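Local coordinates for cellulosome protein dockerin type I (Clostridium thermocellum, PDB 2WZ8) that probably binds carbohydrate through a calcium-containing family 35 carbohydrate-binding module of the cellulosome, at residues I8-A13 with K143-A148; G22-Q27 with Q36-I41; Y62-Q67 with I116-N121. All coordinates share one frame; numbering follows the deposited sequence.

Contact 1. Residues I8-A13 with K143-A148; sequences INVYEA and KIAIAA. With CA (calcium ion), chain B.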
loop_
_atom_site.group_PDB
_atom_site.type_symbol
_atom_site.label_atom_id
_atom_site.label_comp_id
_atom_site.label_asym_id
_atom_site.label_seq_id
_atom_site.Cartn_x
_atom_site.Cartn_y
_atom_site.Cartn_z
ATOM N N ILE A 8 -1.939 16.480 1.516
ATOM C CA ILE A 8 -1.047 17.208 0.631
ATOM C C ILE A 8 -0.939 16.561 -0.738
ATOM O O ILE A 8 -0.742 17.254 -1.738
ATOM C CB ILE A 8 0.302 17.573 1.298
ATOM C CG1 ILE A 8 1.496 17.029 0.559
ATOM C CG2 ILE A 8 0.311 17.266 2.801
ATOM C CD1 ILE A 8 2.710 17.640 1.095
ATOM N N ASN A 9 -1.193 15.256 -0.796
ATOM C CA ASN A 9 -1.291 14.532 -2.101
ATOM C C ASN A 9 -2.019 13.148 -1.942
ATOM O O ASN A 9 -1.911 12.489 -0.919
ATOM C CB ASN A 9 0.121 14.392 -2.734
ATOM C CG ASN A 9 0.601 15.674 -3.483
ATOM O OD1 ASN A 9 -0.114 16.183 -4.331
ATOM N ND2 ASN A 9 1.831 16.163 -3.188
ATOM N N VAL A 10 -2.811 12.757 -2.933
ATOM C CA VAL A 10 -3.395 11.394 -3.060
ATOM C C VAL A 10 -2.819 10.687 -4.263
ATOM O O VAL A 10 -2.654 11.280 -5.322
ATOM C CB VAL A 10 -4.917 11.443 -3.195
ATOM C CG1 VAL A 10 -5.509 10.070 -3.399
ATOM C CG2 VAL A 10 -5.523 12.194 -1.957
ATOM N N TYR A 11 -2.503 9.408 -4.075
ATOM C CA TYR A 11 -1.925 8.558 -5.115
ATOM C C TYR A 11 -2.675 7.230 -5.193
ATOM O O TYR A 11 -2.728 6.449 -4.235
ATOM C CB TYR A 11 -0.444 8.274 -4.839
ATOM C CG TYR A 11 0.363 9.536 -4.610
ATOM C CD1 TYR A 11 0.959 10.192 -5.668
ATOM C CD2 TYR A 11 0.463 10.104 -3.350
ATOM C CE1 TYR A 11 1.687 11.378 -5.472
ATOM C CE2 TYR A 11 1.176 11.299 -3.150
ATOM C CZ TYR A 11 1.798 11.905 -4.209
ATOM O OH TYR A 11 2.491 13.091 -4.001
ATOM N N GLU A 12 -3.225 6.982 -6.373
ATOM C CA GLU A 12 -3.893 5.706 -6.626
ATOM C C GLU A 12 -2.859 4.607 -6.731
ATOM O O GLU A 12 -1.803 4.789 -7.345
ATOM C CB GLU A 12 -4.721 5.765 -7.900
ATOM C CG GLU A 12 -5.900 6.699 -7.795
ATOM C CD GLU A 12 -7.060 6.228 -6.889
ATOM O OE1 GLU A 12 -7.059 5.060 -6.420
ATOM O OE2 GLU A 12 -7.987 7.076 -6.659
ATOM N N ALA A 13 -3.165 3.437 -6.183
ATOM C CA ALA A 13 -2.242 2.312 -6.280
ATOM C C ALA A 13 -1.955 1.952 -7.763
ATOM O O ALA A 13 -0.850 1.599 -8.159
ATOM C CB ALA A 13 -2.822 1.122 -5.539
ATOM N N LYS A 143 -5.455 2.999 -2.733
ATOM C CA LYS A 143 -4.777 4.298 -2.836
ATOM C C LYS A 143 -4.118 4.625 -1.501
ATOM O O LYS A 143 -4.377 3.982 -0.500
ATOM C CB LYS A 143 -5.752 5.423 -3.228
ATOM C CG LYS A 143 -6.868 5.634 -2.275
ATOM C CD LYS A 143 -7.625 6.927 -2.557
ATOM C CE LYS A 143 -8.871 7.076 -1.727
ATOM N NZ LYS A 143 -9.566 8.405 -1.888
ATOM N N ILE A 144 -3.257 5.630 -1.534
ATOM C CA ILE A 144 -2.703 6.267 -0.342
ATOM C C ILE A 144 -2.886 7.775 -0.412
ATOM O O ILE A 144 -3.055 8.356 -1.484
ATOM C CB ILE A 144 -1.207 5.895 -0.126
ATOM C CG1 ILE A 144 -0.294 6.545 -1.159
ATOM C CG2 ILE A 144 -0.977 4.356 -0.042
ATOM C CD1 ILE A 144 1.173 6.316 -0.898
ATOM N N ALA A 145 -2.885 8.391 0.761
ATOM C CA ALA A 145 -2.871 9.828 0.889
ATOM C C ALA A 145 -1.832 10.245 1.880
ATOM O O ALA A 145 -1.619 9.552 2.871
ATOM C CB ALA A 145 -4.254 10.342 1.307
ATOM N N ILE A 146 -1.182 11.358 1.604
ATOM C CA ILE A 146 -0.152 11.871 2.499
ATOM C C ILE A 146 -0.658 13.153 3.114
ATOM O O ILE A 146 -1.057 14.079 2.401
ATOM C CB ILE A 146 1.157 12.169 1.730
ATOM C CG1 ILE A 146 1.679 10.901 1.053
ATOM C CG2 ILE A 146 2.242 12.778 2.643
ATOM C CD1 ILE A 146 2.168 9.830 2.009
ATOM N N ALA A 147 -0.661 13.189 4.435
ATOM C CA ALA A 147 -1.074 14.368 5.201
ATOM C C ALA A 147 0.054 14.848 6.126
ATOM O O ALA A 147 0.729 14.042 6.783
ATOM C CB ALA A 147 -2.293 13.967 5.977
ATOM N N ALA A 148 0.282 16.168 6.120
ATOM C CA ALA A 148 1.342 16.812 6.946
ATOM C C ALA A 148 1.012 16.809 8.416
ATOM O O ALA A 148 1.942 16.924 9.229
ATOM C CB ALA A 148 1.682 18.301 6.474
HETATM CA CA CA B . -7.622 2.858 -6.684
#
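Lys143 lies across from Glu12 in a non-hydrogen-bonded antiparallel pair, and its chain crosses Glu12 and then Val10 obliquely before its end leads away from strand 9-12. Lys143 CB rests 3.3 Å from Tyr11 O and 3.5 Å from Glu12 OE1. With chi1 at 60°, Lys143 CG stands between the backbone N and the carbonyl carbon, 4.2 Å from Glu12 OE1; the extended chain then carries Lys143 CD to within 3.9 Å of Val10 CG1 and near Glu12 OE2, from which Lys143 NZ stays 5.2 Å, too far for a salt bridge. A lysine suits this partly exposed position: its methylenes pack on Glu12 and Val10 while the amine probably reaches solvent. Glu12, bent at chi2, turns OE1 onto the calcium ion at 2.3 Å, joining Glu14, Ser33, Gln36 and Asp142 in the site. The two strands close one edge of a four-stranded antiparallel sheet of the beta-sandwich, where Ile8 and Asn9 both face Ile146 in a classic beta bulge: Ile146 O takes a straight bond from Ile8 N at 2.7 Å and a weak one from Asn9 N. Ile146 CG1 meets the tyrosine ring edge 4.3 Å from Tyr11 CE2, and Tyr11 OH hydrogen-bonds to Tyr55 N.

Contact 2. Residues G22-Q27 with Q36-I41; sequences GAAVRQ and QYVGWI. With CA (calcium ion), chain B.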
loop_
_atom_site.group_PDB
_atom_site.type_symbol
_atom_site.label_atom_id
_atom_site.label_comp_id
_atom_site.label_asym_id
_atom_site.label_seq_id
_atom_site.Cartn_x
_atom_site.Cartn_y
_atom_site.Cartn_z
ATOM N N GLY A 22 6.749 -8.446 -10.321
ATOM C CA GLY A 22 6.320 -9.806 -10.185
ATOM C C GLY A 22 4.856 -9.968 -10.509
ATOM O O GLY A 22 4.375 -9.504 -11.550
ATOM N N ALA A 23 4.204 -10.682 -9.608
ATOM C CA ALA A 23 2.809 -11.051 -9.690
ATOM C C ALA A 23 1.835 -9.939 -9.269
ATOM O O ALA A 23 0.604 -10.081 -9.422
ATOM C CB ALA A 23 2.524 -12.320 -8.860
ATOM N N ALA A 24 2.349 -8.827 -8.751
ATOM C CA ALA A 24 1.420 -7.757 -8.340
ATOM C C ALA A 24 0.728 -7.246 -9.605
ATOM O O ALA A 24 1.373 -7.057 -10.639
ATOM C CB ALA A 24 2.155 -6.618 -7.603
ATOM N N VAL A 25 -0.566 -6.958 -9.505
ATOM C CA VAL A 25 -1.346 -6.621 -10.673
ATOM C C VAL A 25 -2.453 -5.598 -10.387
ATOM O O VAL A 25 -3.091 -5.623 -9.342
ATOM C CB VAL A 25 -1.915 -7.938 -11.293
ATOM C CG1 VAL A 25 -2.880 -8.662 -10.275
ATOM C CG2 VAL A 25 -2.484 -7.693 -12.701
ATOM N N ARG A 26 -2.672 -4.703 -11.340
ATOM C CA ARG A 26 -3.839 -3.801 -11.334
ATOM C C ARG A 26 -5.065 -4.568 -11.724
ATOM O O ARG A 26 -5.051 -5.290 -12.709
ATOM C CB ARG A 26 -3.663 -2.669 -12.352
ATOM C CG ARG A 26 -2.515 -1.727 -12.072
ATOM C CD ARG A 26 -2.277 -0.736 -13.234
ATOM N NE ARG A 26 -1.240 0.219 -12.905
ATOM C CZ ARG A 26 0.062 0.016 -13.060
ATOM N NH1 ARG A 26 0.512 -1.111 -13.571
ATOM N NH2 ARG A 26 0.910 0.958 -12.695
ATOM N N GLN A 27 -6.124 -4.398 -10.939
ATOM C CA GLN A 27 -7.398 -5.056 -11.209
ATOM C C GLN A 27 -8.549 -4.088 -10.980
ATOM O O GLN A 27 -8.458 -3.158 -10.175
ATOM C CB GLN A 27 -7.545 -6.362 -10.411
ATOM C CG GLN A 27 -6.665 -7.465 -10.961
ATOM C CD GLN A 27 -6.772 -8.812 -10.275
ATOM O OE1 GLN A 27 -7.326 -8.968 -9.166
ATOM N NE2 GLN A 27 -6.173 -9.805 -10.918
ATOM N N GLN A 36 -10.159 0.940 -9.636
ATOM C CA GLN A 36 -9.109 -0.092 -9.654
ATOM C C GLN A 36 -8.377 -0.137 -8.319
ATOM O O GLN A 36 -8.385 0.835 -7.532
ATOM C CB GLN A 36 -8.052 0.192 -10.746
ATOM C CG GLN A 36 -8.522 0.147 -12.189
ATOM C CD GLN A 36 -7.324 0.419 -13.114
ATOM O OE1 GLN A 36 -6.525 -0.456 -13.345
ATOM N NE2 GLN A 36 -7.200 1.625 -13.598
ATOM N N TYR A 37 -7.659 -1.238 -8.143
ATOM C CA TYR A 37 -6.770 -1.491 -6.983
ATOM C C TYR A 37 -5.615 -2.338 -7.451
ATOM O O TYR A 37 -5.570 -2.775 -8.619
ATOM C CB TYR A 37 -7.501 -2.140 -5.816
ATOM C CG TYR A 37 -7.908 -3.544 -6.133
ATOM C CD1 TYR A 37 -7.105 -4.619 -5.777
ATOM C CD2 TYR A 37 -9.083 -3.802 -6.828
ATOM C CE1 TYR A 37 -7.426 -5.898 -6.128
ATOM C CE2 TYR A 37 -9.425 -5.121 -7.174
ATOM C CZ TYR A 37 -8.606 -6.143 -6.804
ATOM O OH TYR A 37 -8.915 -7.449 -7.132
ATOM N N VAL A 38 -4.641 -2.542 -6.564
ATOM C CA VAL A 38 -3.526 -3.461 -6.841
ATOM C C VAL A 38 -3.613 -4.634 -5.891
ATOM O O VAL A 38 -3.728 -4.473 -4.703
ATOM C CB VAL A 38 -2.156 -2.744 -6.796
ATOM C CG1 VAL A 38 -1.029 -3.755 -6.927
ATOM C CG2 VAL A 38 -2.075 -1.759 -7.903
ATOM N N GLY A 39 -3.593 -5.837 -6.467
ATOM C CA GLY A 39 -3.677 -7.096 -5.732
ATOM C C GLY A 39 -2.426 -7.923 -5.919
ATOM O O GLY A 39 -1.532 -7.585 -6.689
ATOM N N TRP A 40 -2.455 -9.056 -5.254
ATOM C CA TRP A 40 -1.413 -10.097 -5.285
ATOM C C TRP A 40 -0.050 -9.530 -4.911
ATOM O O TRP A 40 0.985 -9.865 -5.482
ATOM C CB TRP A 40 -1.417 -10.842 -6.615
ATOM C CG TRP A 40 -2.723 -11.517 -6.757
ATOM C CD1 TRP A 40 -3.828 -11.054 -7.433
ATOM C CD2 TRP A 40 -3.159 -12.707 -6.084
ATOM N NE1 TRP A 40 -4.895 -11.900 -7.241
ATOM C CE2 TRP A 40 -4.515 -12.919 -6.423
ATOM C CE3 TRP A 40 -2.539 -13.600 -5.221
ATOM C CZ2 TRP A 40 -5.254 -13.985 -5.927
ATOM C CZ3 TRP A 40 -3.267 -14.675 -4.741
ATOM C CH2 TRP A 40 -4.611 -14.857 -5.108
ATOM N N ILE A 41 -0.101 -8.668 -3.903
ATOM C CA ILE A 41 1.116 -8.142 -3.262
ATOM C C ILE A 41 1.498 -9.101 -2.150
ATOM O O ILE A 41 0.833 -9.207 -1.146
ATOM C CB ILE A 41 0.903 -6.730 -2.667
ATOM C CG1 ILE A 41 0.366 -5.748 -3.698
ATOM C CG2 ILE A 41 2.189 -6.212 -2.046
ATOM C CD1 ILE A 41 -0.246 -4.499 -3.048
HETATM CA CA CA B . -7.622 2.858 -6.684
HETATM O O HOH W 1 -7.110 -3.089 -14.417
#
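Gln27 and Tyr37 face each other as a hydrogen-bonded antiparallel pair, and their side chains cross on the same face of the hairpin. On the tyrosine, a chi1 of 69° sets CG between the backbone N and the carbonyl carbon and folds the ring back over its partner strand, bringing Tyr37 CD2 to 3.5 Å from Gln27 O. Gln27 CB lies 3.8 Å from Tyr37 CZ, and the chain, extended beyond CG, carries Gln27 OE1 to 3.0 Å from Tyr37 OH, the amide plane almost perpendicular to the ring, at 88°. Gln27 has two conformers, and these details of its side chain, which describe one of them, are tentative. A flexible chain ending in an amide and a ring with a polar end suit this partly exposed face, since both bury carbon yet keep a polar tip.

Gly39 belongs to the same face, where a side chain would be crowded by Tyr37 CE1. Beyond it Trp40 turns an indole edge to Val25, with Trp40 CD1 3.8 Å from Val25 CG1 in one of the two valine conformers. Trp40 CB approaches Ala23 O at 3.5 Å, and Tyr137 meets the indole in an edge-to-face stack.

Backbone bonds pair Val25 with Gly39 and Gln27 with Tyr37, forming a two-stranded beta hairpin. Next to the turn, Gln36 O binds the calcium ion at 2.3 Å, while Gln36 OE1 accepts a bond from a water, 2.9 Å away, that also reaches Arg26 O weakly.

The opposite face, bearing Arg26 and Val38, packs on Leu20 of strand 19-20, and Val38 also touches Leu49 of strand 49-56. Arg26 bonds through NE to Glu14 O, while backbone bonds from Val38 to Ile141 and from Ile41 to Ala138 fasten the hairpin around the start of strand 140-147.

Contact 3. Residues Y62-Q67 with I116-N121; sequences YRMVVQ and IDVYLN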
loop_
_atom_site.group_PDB
_atom_site.type_symbol
_atom_site.label_atom_id
_atom_site.label_comp_id
_atom_site.label_asym_id
_atom_site.label_seq_id
_atom_site.Cartn_x
_atom_site.Cartn_y
_atom_site.Cartn_z
ATOM N N TYR A 62 5.271 12.244 8.156
ATOM C CA TYR A 62 3.939 12.466 7.620
ATOM C C TYR A 62 3.064 11.296 7.985
ATOM O O TYR A 62 3.539 10.183 8.219
ATOM C CB TYR A 62 3.991 12.600 6.095
ATOM C CG TYR A 62 4.680 13.858 5.650
ATOM C CD1 TYR A 62 3.944 14.964 5.240
ATOM C CD2 TYR A 62 6.078 13.957 5.646
ATOM C CE1 TYR A 62 4.567 16.136 4.853
ATOM C CE2 TYR A 62 6.703 15.123 5.253
ATOM C CZ TYR A 62 5.945 16.203 4.846
ATOM O OH TYR A 62 6.526 17.388 4.454
ATOM N N ARG A 63 1.773 11.538 7.923
ATOM C CA ARG A 63 0.793 10.459 8.086
ATOM C C ARG A 63 0.394 9.975 6.708
ATOM O O ARG A 63 -0.107 10.746 5.884
ATOM C CB ARG A 63 -0.426 10.969 8.848
ATOM C CG ARG A 63 -0.138 11.092 10.326
ATOM C CD ARG A 63 -1.378 11.460 11.128
ATOM N NE ARG A 63 -1.874 12.786 10.767
ATOM C CZ ARG A 63 -2.865 13.021 9.906
ATOM N NH1 ARG A 63 -3.485 12.002 9.300
ATOM N NH2 ARG A 63 -3.232 14.278 9.647
ATOM N N MET A 64 0.588 8.687 6.494
ATOM C CA MET A 64 0.182 8.030 5.250
ATOM C C MET A 64 -1.096 7.251 5.534
ATOM O O MET A 64 -1.136 6.309 6.346
ATOM C CB MET A 64 1.253 7.071 4.745
ATOM C CG MET A 64 0.806 6.318 3.497
ATOM S SD MET A 64 2.092 5.269 2.768
ATOM C CE MET A 64 2.422 4.061 4.054
ATOM N N VAL A 65 -2.158 7.700 4.900
ATOM C CA VAL A 65 -3.453 7.063 5.034
ATOM C C VAL A 65 -3.579 6.046 3.890
ATOM O O VAL A 65 -3.576 6.416 2.710
ATOM C CB VAL A 65 -4.620 8.080 4.904
ATOM C CG1 VAL A 65 -5.972 7.356 5.161
ATOM C CG2 VAL A 65 -4.445 9.262 5.851
ATOM N N VAL A 66 -3.660 4.786 4.250
ATOM C CA VAL A 66 -3.721 3.690 3.287
ATOM C C VAL A 66 -5.147 3.188 3.218
ATOM O O VAL A 66 -5.735 2.799 4.231
ATOM C CB VAL A 66 -2.774 2.534 3.696
ATOM C CG1 VAL A 66 -2.810 1.378 2.673
ATOM C CG2 VAL A 66 -1.317 3.016 3.884
ATOM N N GLN A 67 -5.691 3.195 2.011
ATOM C CA GLN A 67 -7.020 2.615 1.752
ATOM C C GLN A 67 -6.837 1.239 1.138
ATOM O O GLN A 67 -6.141 1.086 0.160
ATOM C CB GLN A 67 -7.883 3.511 0.871
ATOM C CG GLN A 67 -9.305 2.977 0.699
ATOM C CD GLN A 67 -10.295 4.008 0.259
ATOM O OE1 GLN A 67 -10.880 3.918 -0.847
ATOM N NE2 GLN A 67 -10.509 4.988 1.104
ATOM N N ILE A 116 -0.325 5.065 8.826
ATOM C CA ILE A 116 1.053 4.670 9.076
ATOM C C ILE A 116 1.943 5.899 8.966
ATOM O O ILE A 116 1.909 6.599 7.975
ATOM C CB ILE A 116 1.571 3.613 8.062
ATOM C CG1 ILE A 116 0.691 2.355 8.045
ATOM C CG2 ILE A 116 3.008 3.256 8.354
ATOM C CD1 ILE A 116 0.999 1.429 6.919
ATOM N N ASP A 117 2.760 6.134 9.977
ATOM C CA ASP A 117 3.665 7.278 9.932
ATOM C C ASP A 117 4.879 6.923 9.073
ATOM O O ASP A 117 5.425 5.823 9.147
ATOM C CB ASP A 117 4.124 7.686 11.340
ATOM C CG ASP A 117 3.058 8.433 12.135
ATOM O OD1 ASP A 117 2.025 8.873 11.612
ATOM O OD2 ASP A 117 3.280 8.613 13.363
ATOM N N VAL A 118 5.286 7.873 8.239
ATOM C CA VAL A 118 6.433 7.707 7.366
ATOM C C VAL A 118 7.317 8.956 7.408
ATOM O O VAL A 118 6.814 10.067 7.422
ATOM C CB VAL A 118 6.002 7.392 5.909
ATOM C CG1 VAL A 118 5.339 6.008 5.834
ATOM C CG2 VAL A 118 5.105 8.488 5.302
ATOM N N TYR A 119 8.631 8.741 7.385
ATOM C CA TYR A 119 9.590 9.837 7.283
ATOM C C TYR A 119 9.973 10.025 5.823
ATOM O O TYR A 119 10.479 9.102 5.163
ATOM C CB TYR A 119 10.862 9.595 8.128
ATOM C CG TYR A 119 11.720 10.844 8.157
ATOM C CD1 TYR A 119 11.510 11.819 9.114
ATOM C CD2 TYR A 119 12.678 11.068 7.186
ATOM C CE1 TYR A 119 12.268 12.945 9.150
ATOM C CE2 TYR A 119 13.439 12.233 7.195
ATOM C CZ TYR A 119 13.197 13.165 8.169
ATOM O OH TYR A 119 13.967 14.321 8.230
ATOM N N LEU A 120 9.696 11.239 5.329
ATOM C CA LEU A 120 9.950 11.606 3.954
ATOM C C LEU A 120 10.953 12.729 3.845
ATOM O O LEU A 120 11.062 13.580 4.715
ATOM C CB LEU A 120 8.645 12.033 3.283
ATOM C CG LEU A 120 7.528 10.975 3.268
ATOM C CD1 LEU A 120 6.233 11.570 2.679
ATOM C CD2 LEU A 120 7.946 9.685 2.575
ATOM N N ASN A 121 11.693 12.694 2.751
ATOM C CA ASN A 121 12.598 13.795 2.364
ATOM C C ASN A 121 11.840 14.877 1.587
ATOM O O ASN A 121 10.828 14.594 0.960
ATOM C CB ASN A 121 13.734 13.290 1.487
ATOM C CG ASN A 121 14.564 12.222 2.151
ATOM O OD1 ASN A 121 14.900 12.325 3.318
ATOM N ND2 ASN A 121 14.857 11.149 1.404
#
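Tyr62 and Met64 each exchange two backbone hydrogen bonds with strand 112-120, Tyr62 with Val118 and Met64 with Ile116, and the two antiparallel segments are strongly twisted, their directions 131° apart. The bond from Tyr62 N to Val118 O is short, at 2.8 Å, and nearly straight.

Met64 fills much of the buried face. Its CG is anti to the backbone N (chi1 177°) and the chain stays extended as far as SD; the bend at chi3 then swings Met64 CE over the partner strand, 3.9 Å from Val118 CG1 and 4.1 Å from Ile116 CB. An unbranched, flexible methionine is well suited to reach between two branched neighbours in this way. Farther along, Val66 CG2 meets Ile116 CD1 at 4.1 Å.

Strand 112-120 is an outermost strand of the four-stranded sheet in this beta-sandwich, and the apolar side chains here point into the core between the sheets: Met64 and Ile116 pack on Ile90, and Val118 and Leu120 on Val92, both of strand 86-92.

The Tyr62 and Leu120 side chains cross at about a right angle, with Tyr62 CD2 3.8 Å from Leu120 CD1. The ring's bulk is buried, and its OH hydrogen-bonds to Gln58 O. The other face is solvent-exposed and carries the non-hydrogen-bonded pair Arg63 and Asp117, which touch through the aliphatic part of the arginine, Arg63 CG lying 3.4 Å from Asp117 OD1. Their charged ends do not meet: Arg63 NE stays 5.6 Å from Asp117 OD1.

How the contacts relate
Contacts 1 and 3 belong to one four-stranded sheet. Strands 140-147 and 60-69 are neighbours in it, joined by probable backbone hydrogen bonds between Ala145 and Val65 and between Ala147 and Arg63, so the two contacts account for its two outer pairings. Backbone bonds join all three pairs of segments, but the side chains differ. Those of contact 3, the most buried, are mainly apolar, whereas partly buried contact 1 mixes core isoleucines with a metal-binding glutamate. Contact 2, a separate hairpin across the chain's centre from contact 3, has polar and aromatic groups on one face and buried apolar ones on the other. It meets contact 1 where Ala13 packs on Val38, and both supply ligands to the same calcium ion.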